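Local structure of 2,3-dihydroxy-2,3-dihydrophenylpropionate dehydrogenase (Pseudomonas sp. MC1, 5XTF) at residues B[41-46]-B[249-254]; B[24-29]-B[46-51]; B[97-102]-B[148-153]; B[244-249]-B[267-272]. The protein oxidises naphthalene cis-dihydrodiol to 1,2-dihydroxynaphthalene with NAD(+) as hydride acceptor, as a tetrameric short-chain dehydrogenase/reductase of aromatic hydrocarbon breakdown. All blocks are in the same frame, centred on the assembly; numbering follows the deposited sequence.

The four contacts run through one Rossmann-type fold, a parallel sheet ordered 72-75, 49-54, 25-28, 100-103, 153-157, 195-201, 266-269. Contacts 2 and 3 lie in the sheet, their centres about 10 Å apart, and are joined where Val25 N bonds to Asp99 OD2 (2.8 Å). Contact 1 packs two helices over that region, its centre about 8 Å from that of contact 2; its Phe43 also packs on Val26. Contact 4 shares Pro249 with contact 1 but lies about 23 Å from contact 3, centre to centre. The NAD(+) site, unoccupied in this chain, borders contacts 1 and 4: the side chains of Tyr250 and Val246 each lie about 4 Å from that of Ile35.

Contact 1. Residues B[41-46]-B[249-254]; sequences RSFKLA and PYLLLA
The Phe43 ring carries Leu251 on one face and has Tyr250 and Ala254 at its edge, in a helix-helix contact on one side of the Rossmann-fold sheet. Leu251 CD2 stands almost exactly over the ring centre, 3.6 Å from the centroid and 6° off the normal, a CH-pi contact in which all six ring carbons lie at similar distances from one methyl. Near the ring plane, Phe43 CE2 meets Ala254 CB at 3.7 Å, while Phe43 CZ faces Tyr250 O at 3.8 Å. That carbonyl is already used within its helix, accepting from Ala254 N. Phe43 CG lies anti to its carbonyl carbon (chi1 -84°), which carries the ring across to helix 248-254. The axes of the two helix segments approach to 10.7 Å and cross at -52°, a separation bridged chiefly by Phe43 and Leu251. An alanine at Phe43 is likely to open a gap between the helices and leave the Leu251 methyl without its aromatic partner. Tyr250 turns its hydroxyl away to Thr157 of strand 153-157, and its side chain passes near the NAD(+)-binding residues Ile35 and Asn104. At the margin, Leu251 CD2 also touches Ala46 CB, 4.3 Å away.

Contact 2. Residues B[24-29]-B[46-51]; sequences QVVSIT and AGYCVS
Tyr48 rests against Gln24 and Val26 at the start of the pairing between strands 25-28 and 49-54. With CG anti to its carbonyl carbon (chi1 -77°), the ring lies against Gln24 CB and Val26 CG1. Its CB lies 3.9 Å from Gln24 O, and CG is near Val26 CG1. Tyr48 CD2 lies between Gln24 CB (3.7 Å) and Val26 CG1 (3.8 Å), and Tyr48 CE2 meets Gln24 CB at 3.5 Å, both neighbours oblique to the ring. At the tip, Tyr48 OH is 2.6 Å from a water that also donates weakly to Gln24 OE1, which Arg256 also bonds. Phe43 meets the same ring edge-to-face. Just before Tyr48, Gly47 closes helix 34-46 in a Schellman motif, and strand 49-54 completes the first beta-alpha-beta unit of the Rossmann fold. Four backbone bonds, Cys49 N to Gln24 O through Ile28 N to Ser51 O, form the parallel ladder. Val26 and Val50 lie side by side on the face that bears helix 34-46. On the other face, Ser27 OG donates to Ser51 OG (2.8 Å), and Ser51 OG also bonds Thr91. The two buried serine hydroxyls thus link to Thr91 in a short polar chain between sheet and helix 81-95.

Contact 3. Residues B[97-102]-B[148-153]; sequences HLDCFI and KKTNGS
Thr150, Ser153 and Asp99 contribute most of the surface buried where the chain leaves helix 118-150 and returns to the sheet. Thr150 OG1 donates to Leu98 O at 2.7 Å, approaching 21° out of the carbonyl plane. With OG1 set between its own backbone N and carbonyl carbon (chi1 61°), the hydroxyl reaches this oxygen while CG2 swings to His97, 3.9 Å from His97 CB. Thr150 CB packs against Asp99, 3.8 Å from Asp99 OD1. Asp99 is also gripped from elsewhere: its OD1 pairs with Arg256 in a salt bridge, and its OD2 accepts from Val25 N. Because Arg256 also bonds Thr150 O, one guanidinium ties both segments together. Gly152 CA makes a CA-H...O contact with Asp99 O at 3.2 Å; a beta carbon there would run into that oxygen. Ser153 then begins the strand pairing. Its N donates to Asp99 O (3.0 Å), and Phe101 N donates back to Ser153 O (3.1 Å), leaving Cys100 and Ser153 on the same face of the sheet. Strands 100-103 and 153-157, joined through helix 118-150, thus form the parallel pairing of a beta-alpha-beta crossover, as in the Rossmann fold of short-chain dehydrogenases.

Contact 4. Residues B[244-249]-B[267-272]; sequences EDVVAP and ISIDGG
Strand 266-269, the outermost strand on one side of the Rossmann sheet within its chain, is met here by the turn that leads into helix 248-254. Ile269 and Ile267 both direct their side chains toward that turn. Ile269 extends the farther: CG1 is anti to the backbone N (chi1 176°), and its terminal CD1 reaches the main chain, 3.5 Å from Val246 CA. The same methyl meets Val246 CB at 3.9 Å and Pro249 CG at 4.0 Å, seated between the valine and Pro249 CG and CD. Ile267 uses its other branch, CG2 lying 3.6 Å from Pro249 CB, so the proline meets both isoleucines. An alanine at Ile269 would probably open a gap between Val246 and Pro249 where CD1 now sits, leaving the proline in contact chiefly with Ile267. The Val246 side chain lies about 4 Å from those of Ile35 and Thr204, both NAD(+)-binding residues. Past the strand, Asp270 OD1 accepts from Gly272 N at 3.0 Å, met from above the carboxylate plane in an Asx turn, while its OD2 takes Ala274 N. Beyond the chain, Ile267 packs on Ile267 of the second subunit, and Ser268 O accepts from Thr265 of that subunit. The arrangement is the apolar packing of the segment leading into helix 248-254 on the end strand, in a Rossmann-fold sheet whose last strand lies at a subunit interface.

Contact 1. Residues B[41-46]-B[249-254]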
loop_
_atom_site.group_PDB
_atom_site.type_symbol
_atom_site.label_atom_id
_atom_site.label_comp_id
_atom_site.label_asym_id
_atom_site.label_seq_id
_atom_site.Cartn_x
_atom_site.Cartn_y
_atom_site.Cartn_z
ATOM N N ARG B 41 10.241 -25.454 -16.960
ATOM C CA ARG B 41 11.339 -25.313 -17.901
ATOM C C ARG B 41 12.439 -24.429 -17.333
ATOM O O ARG B 41 13.628 -24.708 -17.523
ATOM C CB ARG B 41 10.814 -24.761 -19.221
ATOM C CG ARG B 41 9.817 -25.689 -19.877
ATOM C CD ARG B 41 9.144 -25.054 -21.083
ATOM N NE ARG B 41 8.191 -25.975 -21.697
ATOM C CZ ARG B 41 7.235 -25.621 -22.551
ATOM N NH1 ARG B 41 7.087 -24.347 -22.897
ATOM N NH2 ARG B 41 6.411 -26.541 -23.052
ATOM N N SER B 42 12.070 -23.374 -16.607
ATOM C CA SER B 42 13.087 -22.449 -16.117
ATOM C C SER B 42 13.893 -23.048 -14.973
ATOM O O SER B 42 15.117 -22.873 -14.909
ATOM C CB SER B 42 12.437 -21.139 -15.682
ATOM O OG SER B 42 12.237 -20.321 -16.813
ATOM N N PHE B 43 13.227 -23.721 -14.037
ATOM C CA PHE B 43 13.955 -24.270 -12.902
ATOM C C PHE B 43 14.777 -25.480 -13.327
ATOM O O PHE B 43 15.913 -25.666 -12.865
ATOM C CB PHE B 43 12.986 -24.618 -11.767
ATOM C CG PHE B 43 12.627 -23.441 -10.880
ATOM C CD1 PHE B 43 11.550 -22.611 -11.189
ATOM C CD2 PHE B 43 13.363 -23.163 -9.734
ATOM C CE1 PHE B 43 11.211 -21.510 -10.364
ATOM C CE2 PHE B 43 13.022 -22.064 -8.903
ATOM C CZ PHE B 43 11.952 -21.243 -9.231
ATOM N N LYS B 44 14.231 -26.302 -14.228
ATOM C CA LYS B 44 15.026 -27.387 -14.808
ATOM C C LYS B 44 16.273 -26.840 -15.484
ATOM O O LYS B 44 17.369 -27.381 -15.314
ATOM C CB LYS B 44 14.192 -28.180 -15.811
ATOM C CG LYS B 44 14.685 -29.583 -16.038
ATOM C CD LYS B 44 14.204 -30.497 -14.934
ATOM C CE LYS B 44 14.804 -31.878 -15.097
ATOM N NZ LYS B 44 16.267 -31.857 -14.822
ATOM N N LEU B 45 16.130 -25.750 -16.234
ATOM C CA LEU B 45 17.279 -25.177 -16.922
ATOM C C LEU B 45 18.310 -24.627 -15.937
ATOM O O LEU B 45 19.517 -24.715 -16.192
ATOM C CB LEU B 45 16.805 -24.097 -17.894
ATOM C CG LEU B 45 17.828 -23.485 -18.842
ATOM C CD1 LEU B 45 18.500 -24.574 -19.676
ATOM C CD2 LEU B 45 17.149 -22.428 -19.716
ATOM N N ALA B 46 17.863 -24.098 -14.793
ATOM C CA ALA B 46 18.760 -23.588 -13.764
ATOM C C ALA B 46 19.396 -24.689 -12.925
ATOM O O ALA B 46 20.250 -24.387 -12.089
ATOM C CB ALA B 46 18.009 -22.609 -12.846
ATOM N N PRO B 249 11.461 -13.437 -11.580
ATOM C CA PRO B 249 11.235 -13.183 -10.144
ATOM C C PRO B 249 11.079 -14.452 -9.323
ATOM O O PRO B 249 11.533 -14.494 -8.168
ATOM C CB PRO B 249 9.943 -12.343 -10.121
ATOM C CG PRO B 249 9.860 -11.724 -11.486
ATOM C CD PRO B 249 10.467 -12.742 -12.419
ATOM N N TYR B 250 10.450 -15.491 -9.883
ATOM C CA TYR B 250 10.337 -16.748 -9.152
ATOM C C TYR B 250 11.713 -17.331 -8.858
ATOM O O TYR B 250 11.980 -17.765 -7.734
ATOM C CB TYR B 250 9.504 -17.753 -9.938
ATOM C CG TYR B 250 8.044 -17.412 -10.100
ATOM C CD1 TYR B 250 7.083 -17.961 -9.264
ATOM C CD2 TYR B 250 7.628 -16.589 -11.126
ATOM C CE1 TYR B 250 5.754 -17.684 -9.439
ATOM C CE2 TYR B 250 6.310 -16.302 -11.315
ATOM C CZ TYR B 250 5.370 -16.843 -10.470
ATOM O OH TYR B 250 4.037 -16.534 -10.683
ATOM N N LEU B 251 12.603 -17.324 -9.852
ATOM C CA LEU B 251 13.940 -17.875 -9.666
ATOM C C LEU B 251 14.706 -17.121 -8.591
ATOM O O LEU B 251 15.357 -17.733 -7.740
ATOM C CB LEU B 251 14.705 -17.825 -10.983
ATOM C CG LEU B 251 14.288 -18.805 -12.067
ATOM C CD1 LEU B 251 15.000 -18.396 -13.353
ATOM C CD2 LEU B 251 14.675 -20.225 -11.660
ATOM N N LEU B 252 14.659 -15.783 -8.635
ATOM C CA LEU B 252 15.263 -14.966 -7.588
ATOM C C LEU B 252 14.710 -15.330 -6.211
ATOM O O LEU B 252 15.471 -15.516 -5.252
ATOM C CB LEU B 252 15.006 -13.483 -7.884
ATOM C CG LEU B 252 15.718 -12.295 -7.213
ATOM C CD1 LEU B 252 14.887 -11.044 -7.469
ATOM C CD2 LEU B 252 15.959 -12.437 -5.724
ATOM N N LEU B 253 13.380 -15.411 -6.091
ATOM C CA LEU B 253 12.756 -15.634 -4.783
ATOM C C LEU B 253 13.024 -17.034 -4.231
ATOM O O LEU B 253 13.017 -17.225 -3.009
ATOM C CB LEU B 253 11.246 -15.384 -4.862
ATOM C CG LEU B 253 10.753 -13.954 -5.115
ATOM C CD1 LEU B 253 9.226 -13.941 -5.309
ATOM C CD2 LEU B 253 11.150 -13.011 -3.996
ATOM N N ALA B 254 13.245 -18.024 -5.089
ATOM C CA ALA B 254 13.566 -19.371 -4.615
ATOM C C ALA B 254 15.055 -19.585 -4.354
ATOM O O ALA B 254 15.412 -20.470 -3.570
ATOM C CB ALA B 254 13.075 -20.419 -5.617
#

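Contact 2. Residues B[24-29]-B[46-51]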
loop_
_atom_site.group_PDB
_atom_site.type_symbol
_atom_site.label_atom_id
_atom_site.label_comp_id
_atom_site.label_asym_id
_atom_site.label_seq_id
_atom_site.Cartn_x
_atom_site.Cartn_y
_atom_site.Cartn_z
ATOM N N GLN B 24 19.372 -28.583 -5.317
ATOM C CA GLN B 24 18.103 -27.981 -4.924
ATOM C C GLN B 24 16.947 -28.670 -5.633
ATOM O O GLN B 24 17.090 -29.168 -6.752
ATOM C CB GLN B 24 18.052 -26.481 -5.227
ATOM C CG GLN B 24 19.099 -25.664 -4.499
ATOM C CD GLN B 24 18.942 -25.733 -3.003
ATOM O OE1 GLN B 24 18.058 -25.091 -2.446
ATOM N NE2 GLN B 24 19.800 -26.513 -2.340
ATOM N N VAL B 25 15.793 -28.670 -4.964
ATOM C CA VAL B 25 14.589 -29.365 -5.401
ATOM C C VAL B 25 13.402 -28.425 -5.239
ATOM O O VAL B 25 13.210 -27.851 -4.161
ATOM C CB VAL B 25 14.359 -30.647 -4.583
ATOM C CG1 VAL B 25 13.001 -31.222 -4.891
ATOM C CG2 VAL B 25 15.476 -31.654 -4.845
ATOM N N VAL B 26 12.596 -28.285 -6.293
ATOM C CA VAL B 26 11.435 -27.401 -6.280
ATOM C C VAL B 26 10.197 -28.179 -6.701
ATOM O O VAL B 26 10.262 -29.034 -7.590
ATOM C CB VAL B 26 11.631 -26.173 -7.195
ATOM C CG1 VAL B 26 11.835 -26.597 -8.644
ATOM C CG2 VAL B 26 10.443 -25.215 -7.078
ATOM N N SER B 27 9.059 -27.855 -6.092
ATOM C CA SER B 27 7.794 -28.483 -6.426
ATOM C C SER B 27 6.769 -27.422 -6.816
ATOM O O SER B 27 6.546 -26.476 -6.061
ATOM C CB SER B 27 7.293 -29.295 -5.243
ATOM O OG SER B 27 6.104 -29.938 -5.617
ATOM N N ILE B 28 6.114 -27.611 -7.962
ATOM C CA ILE B 28 5.334 -26.575 -8.646
ATOM C C ILE B 28 3.914 -27.087 -8.898
ATOM O O ILE B 28 3.743 -28.078 -9.609
ATOM C CB ILE B 28 6.006 -26.197 -9.981
ATOM C CG1 ILE B 28 7.477 -25.828 -9.748
ATOM C CG2 ILE B 28 5.229 -25.104 -10.716
ATOM C CD1 ILE B 28 8.326 -25.728 -11.009
ATOM N N THR B 29 2.896 -26.415 -8.342
ATOM C CA THR B 29 1.513 -26.673 -8.763
ATOM C C THR B 29 1.148 -25.800 -9.972
ATOM O O THR B 29 1.856 -24.853 -10.328
ATOM C CB THR B 29 0.493 -26.419 -7.644
ATOM O OG1 THR B 29 0.250 -25.007 -7.528
ATOM C CG2 THR B 29 0.950 -26.983 -6.305
ATOM N N ALA B 46 17.863 -24.098 -14.793
ATOM C CA ALA B 46 18.760 -23.588 -13.764
ATOM C C ALA B 46 19.396 -24.689 -12.925
ATOM O O ALA B 46 20.250 -24.387 -12.089
ATOM C CB ALA B 46 18.009 -22.609 -12.846
ATOM N N GLY B 47 19.004 -25.948 -13.109
ATOM C CA GLY B 47 19.672 -27.056 -12.466
ATOM C C GLY B 47 18.912 -27.732 -11.351
ATOM O O GLY B 47 19.488 -28.595 -10.680
ATOM N N TYR B 48 17.649 -27.381 -11.129
ATOM C CA TYR B 48 16.855 -27.967 -10.053
ATOM C C TYR B 48 16.350 -29.352 -10.428
ATOM O O TYR B 48 16.103 -29.654 -11.598
ATOM C CB TYR B 48 15.624 -27.103 -9.732
ATOM C CG TYR B 48 15.860 -25.851 -8.908
ATOM C CD1 TYR B 48 16.533 -24.767 -9.439
ATOM C CD2 TYR B 48 15.376 -25.748 -7.609
ATOM C CE1 TYR B 48 16.744 -23.602 -8.694
ATOM C CE2 TYR B 48 15.577 -24.586 -6.853
ATOM C CZ TYR B 48 16.261 -23.517 -7.406
ATOM O OH TYR B 48 16.465 -22.361 -6.672
ATOM N N CYS B 49 16.157 -30.184 -9.417
ATOM C CA CYS B 49 15.236 -31.300 -9.555
ATOM C C CYS B 49 13.833 -30.753 -9.359
ATOM O O CYS B 49 13.592 -29.977 -8.426
ATOM C CB CYS B 49 15.535 -32.392 -8.531
ATOM S SG CYS B 49 17.235 -33.007 -8.565
ATOM N N VAL B 50 12.916 -31.122 -10.249
ATOM C CA VAL B 50 11.599 -30.499 -10.320
ATOM C C VAL B 50 10.532 -31.567 -10.167
ATOM O O VAL B 50 10.564 -32.589 -10.863
ATOM C CB VAL B 50 11.406 -29.730 -11.642
ATOM C CG1 VAL B 50 9.979 -29.181 -11.738
ATOM C CG2 VAL B 50 12.438 -28.613 -11.749
ATOM N N SER B 51 9.593 -31.335 -9.264
ATOM C CA SER B 51 8.343 -32.068 -9.283
ATOM C C SER B 51 7.209 -31.113 -9.608
ATOM O O SER B 51 7.304 -29.894 -9.408
ATOM C CB SER B 51 8.072 -32.777 -7.958
ATOM O OG SER B 51 7.520 -31.890 -7.030
HETATM O O HOH W 1 18.013 -22.365 -4.552
#

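Contact 3. Residues B[97-102]-B[148-153]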
loop_
_atom_site.group_PDB
_atom_site.type_symbol
_atom_site.label_atom_id
_atom_site.label_comp_id
_atom_site.label_asym_id
_atom_site.label_seq_id
_atom_site.Cartn_x
_atom_site.Cartn_y
_atom_site.Cartn_z
ATOM N N HIS B 97 14.620 -34.561 -0.468
ATOM C CA HIS B 97 14.271 -33.381 0.319
ATOM C C HIS B 97 13.498 -32.424 -0.586
ATOM O O HIS B 97 13.319 -32.675 -1.780
ATOM C CB HIS B 97 15.530 -32.714 0.899
ATOM C CG HIS B 97 16.435 -32.153 -0.152
ATOM N ND1 HIS B 97 17.393 -32.909 -0.790
ATOM C CD2 HIS B 97 16.488 -30.922 -0.719
ATOM C CE1 HIS B 97 18.012 -32.165 -1.689
ATOM N NE2 HIS B 97 17.481 -30.956 -1.671
ATOM N N LEU B 98 13.023 -31.324 -0.009
ATOM C CA LEU B 98 12.309 -30.303 -0.767
ATOM C C LEU B 98 12.840 -28.947 -0.332
ATOM O O LEU B 98 12.830 -28.640 0.864
ATOM C CB LEU B 98 10.795 -30.395 -0.543
ATOM C CG LEU B 98 9.937 -29.301 -1.202
ATOM C CD1 LEU B 98 9.940 -29.415 -2.733
ATOM C CD2 LEU B 98 8.532 -29.362 -0.695
ATOM N N ASP B 99 13.309 -28.140 -1.287
ATOM C CA ASP B 99 13.823 -26.814 -0.949
ATOM C C ASP B 99 12.826 -25.683 -1.171
ATOM O O ASP B 99 12.865 -24.697 -0.436
ATOM C CB ASP B 99 15.098 -26.504 -1.743
ATOM C CG ASP B 99 16.220 -27.474 -1.438
ATOM O OD1 ASP B 99 16.882 -27.299 -0.389
ATOM O OD2 ASP B 99 16.437 -28.416 -2.243
ATOM N N CYS B 100 11.951 -25.776 -2.165
ATOM C CA CYS B 100 11.065 -24.671 -2.492
ATOM C C CYS B 100 9.723 -25.225 -2.930
ATOM O O CYS B 100 9.669 -26.214 -3.663
ATOM C CB CYS B 100 11.659 -23.787 -3.600
ATOM S SG CYS B 100 10.673 -22.287 -3.989
ATOM N N PHE B 101 8.649 -24.617 -2.453
ATOM C CA PHE B 101 7.301 -24.946 -2.901
ATOM C C PHE B 101 6.700 -23.718 -3.569
ATOM O O PHE B 101 6.653 -22.638 -2.962
ATOM C CB PHE B 101 6.406 -25.406 -1.746
ATOM C CG PHE B 101 4.983 -25.677 -2.170
ATOM C CD1 PHE B 101 4.680 -26.794 -2.932
ATOM C CD2 PHE B 101 3.956 -24.819 -1.827
ATOM C CE1 PHE B 101 3.386 -27.056 -3.341
ATOM C CE2 PHE B 101 2.650 -25.082 -2.236
ATOM C CZ PHE B 101 2.375 -26.200 -2.992
ATOM N N ILE B 102 6.251 -23.882 -4.812
ATOM C CA ILE B 102 5.652 -22.813 -5.598
ATOM C C ILE B 102 4.183 -23.148 -5.769
ATOM O O ILE B 102 3.832 -24.091 -6.490
ATOM C CB ILE B 102 6.325 -22.638 -6.963
ATOM C CG1 ILE B 102 7.811 -22.321 -6.796
ATOM C CG2 ILE B 102 5.614 -21.562 -7.764
ATOM C CD1 ILE B 102 8.511 -22.030 -8.103
ATOM N N LYS B 148 10.874 -27.113 6.601
ATOM C CA LYS B 148 11.570 -26.848 7.858
ATOM C C LYS B 148 12.897 -27.596 7.956
ATOM O O LYS B 148 13.845 -27.097 8.581
ATOM C CB LYS B 148 10.679 -27.222 9.041
ATOM C CG LYS B 148 9.452 -26.337 9.219
ATOM C CD LYS B 148 8.912 -26.458 10.647
ATOM C CE LYS B 148 7.605 -25.692 10.820
ATOM N NZ LYS B 148 6.938 -26.042 12.110
ATOM N N LYS B 149 12.964 -28.802 7.381
ATOM C CA LYS B 149 14.193 -29.583 7.407
ATOM C C LYS B 149 15.260 -28.963 6.530
ATOM O O LYS B 149 16.453 -29.107 6.806
ATOM C CB LYS B 149 13.921 -31.007 6.944
ATOM C CG LYS B 149 13.031 -31.824 7.875
ATOM C CD LYS B 149 12.978 -33.242 7.322
ATOM C CE LYS B 149 11.807 -34.041 7.819
ATOM N NZ LYS B 149 11.970 -35.457 7.389
ATOM N N THR B 150 14.862 -28.261 5.479
ATOM C CA THR B 150 15.826 -27.602 4.614
ATOM C C THR B 150 15.867 -26.097 4.835
ATOM O O THR B 150 16.653 -25.412 4.167
ATOM C CB THR B 150 15.495 -27.898 3.152
ATOM O OG1 THR B 150 14.180 -27.392 2.870
ATOM C CG2 THR B 150 15.513 -29.419 2.892
ATOM N N ASN B 151 15.044 -25.578 5.754
ATOM C CA ASN B 151 14.817 -24.149 5.933
ATOM C C ASN B 151 14.621 -23.486 4.574
ATOM O O ASN B 151 15.368 -22.596 4.152
ATOM C CB ASN B 151 15.954 -23.510 6.733
ATOM C CG ASN B 151 15.988 -23.984 8.180
ATOM O OD1 ASN B 151 15.221 -24.874 8.607
ATOM N ND2 ASN B 151 16.897 -23.400 8.946
ATOM N N GLY B 152 13.604 -23.963 3.877
ATOM C CA GLY B 152 13.394 -23.620 2.492
ATOM C C GLY B 152 12.508 -22.415 2.328
ATOM O O GLY B 152 12.343 -21.606 3.243
ATOM N N SER B 153 11.921 -22.290 1.139
ATOM C CA SER B 153 11.054 -21.146 0.904
ATOM C C SER B 153 9.744 -21.563 0.239
ATOM O O SER B 153 9.570 -22.697 -0.220
ATOM C CB SER B 153 11.771 -20.071 0.066
ATOM O OG SER B 153 11.980 -20.495 -1.263
#

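Contact 4. Residues B[244-249]-B[267-272]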
loop_
_atom_site.group_PDB
_atom_site.type_symbol
_atom_site.label_atom_id
_atom_site.label_comp_id
_atom_site.label_asym_id
_atom_site.label_seq_id
_atom_site.Cartn_x
_atom_site.Cartn_y
_atom_site.Cartn_z
ATOM N N GLU B 244 6.780 -17.073 -20.712
ATOM C CA GLU B 244 8.227 -17.250 -20.641
ATOM C C GLU B 244 8.937 -16.002 -20.139
ATOM O O GLU B 244 10.076 -16.095 -19.673
ATOM C CB GLU B 244 8.789 -17.631 -22.021
ATOM C CG GLU B 244 9.218 -16.423 -22.883
ATOM C CD GLU B 244 9.561 -16.779 -24.332
ATOM O OE1 GLU B 244 8.829 -17.592 -24.940
ATOM O OE2 GLU B 244 10.561 -16.238 -24.867
ATOM N N ASP B 245 8.296 -14.842 -20.229
ATOM C CA ASP B 245 8.945 -13.589 -19.883
ATOM C C ASP B 245 8.870 -13.255 -18.402
ATOM O O ASP B 245 9.614 -12.377 -17.947
ATOM C CB ASP B 245 8.329 -12.421 -20.668
ATOM C CG ASP B 245 8.541 -12.532 -22.173
ATOM O OD1 ASP B 245 9.633 -12.962 -22.626
ATOM O OD2 ASP B 245 7.593 -12.179 -22.911
ATOM N N VAL B 246 8.012 -13.922 -17.635
ATOM C CA VAL B 246 7.707 -13.453 -16.292
ATOM C C VAL B 246 8.281 -14.374 -15.211
ATOM O O VAL B 246 7.932 -14.231 -14.036
ATOM C CB VAL B 246 6.194 -13.234 -16.115
ATOM C CG1 VAL B 246 5.660 -12.364 -17.252
ATOM C CG2 VAL B 246 5.442 -14.557 -16.055
ATOM N N VAL B 247 9.202 -15.276 -15.563
ATOM C CA VAL B 247 9.656 -16.285 -14.606
ATOM C C VAL B 247 10.841 -15.849 -13.748
ATOM O O VAL B 247 11.056 -16.434 -12.677
ATOM C CB VAL B 247 10.033 -17.594 -15.323
ATOM C CG1 VAL B 247 8.816 -18.175 -16.038
ATOM C CG2 VAL B 247 11.186 -17.358 -16.293
ATOM N N ALA B 248 11.633 -14.868 -14.189
ATOM C CA ALA B 248 12.816 -14.489 -13.422
ATOM C C ALA B 248 12.527 -14.174 -11.955
ATOM O O ALA B 248 13.306 -14.630 -11.102
ATOM C CB ALA B 248 13.540 -13.313 -14.102
ATOM N N PRO B 249 11.461 -13.437 -11.580
ATOM C CA PRO B 249 11.235 -13.183 -10.144
ATOM C C PRO B 249 11.079 -14.452 -9.323
ATOM O O PRO B 249 11.533 -14.494 -8.168
ATOM C CB PRO B 249 9.943 -12.343 -10.121
ATOM C CG PRO B 249 9.860 -11.724 -11.486
ATOM C CD PRO B 249 10.467 -12.742 -12.419
ATOM N N ILE B 267 6.801 -9.283 -5.774
ATOM C CA ILE B 267 7.435 -8.707 -6.951
ATOM C C ILE B 267 6.388 -8.609 -8.057
ATOM O O ILE B 267 5.956 -9.628 -8.607
ATOM C CB ILE B 267 8.649 -9.542 -7.397
ATOM C CG1 ILE B 267 9.727 -9.516 -6.306
ATOM C CG2 ILE B 267 9.174 -9.061 -8.749
ATOM C CD1 ILE B 267 10.945 -10.337 -6.605
ATOM N N SER B 268 5.975 -7.387 -8.386
ATOM C CA SER B 268 5.087 -7.154 -9.522
ATOM C C SER B 268 5.844 -7.270 -10.829
ATOM O O SER B 268 6.947 -6.735 -10.976
ATOM C CB SER B 268 4.452 -5.764 -9.450
ATOM O OG SER B 268 3.582 -5.689 -8.348
ATOM N N ILE B 269 5.230 -7.943 -11.793
ATOM C CA ILE B 269 5.781 -8.038 -13.136
ATOM C C ILE B 269 4.600 -7.995 -14.098
ATOM O O ILE B 269 4.022 -9.027 -14.453
ATOM C CB ILE B 269 6.666 -9.298 -13.294
ATOM C CG1 ILE B 269 7.157 -9.440 -14.731
ATOM C CG2 ILE B 269 5.952 -10.563 -12.817
ATOM C CD1 ILE B 269 8.401 -10.299 -14.872
ATOM N N ASP B 270 4.223 -6.779 -14.519
ATOM C CA ASP B 270 2.926 -6.554 -15.141
ATOM C C ASP B 270 2.962 -5.506 -16.246
ATOM O O ASP B 270 1.902 -5.008 -16.644
ATOM C CB ASP B 270 1.919 -6.113 -14.084
ATOM C CG ASP B 270 2.384 -4.880 -13.299
ATOM O OD1 ASP B 270 3.431 -4.268 -13.646
ATOM O OD2 ASP B 270 1.683 -4.509 -12.328
ATOM N N GLY B 271 4.146 -5.129 -16.724
ATOM C CA GLY B 271 4.230 -4.135 -17.770
ATOM C C GLY B 271 3.723 -2.773 -17.369
ATOM O O GLY B 271 3.388 -1.968 -18.243
ATOM N N GLY B 272 3.663 -2.491 -16.066
ATOM C CA GLY B 272 3.185 -1.223 -15.565
ATOM C C GLY B 272 1.702 -1.169 -15.314
ATOM O O GLY B 272 1.193 -0.102 -14.959
#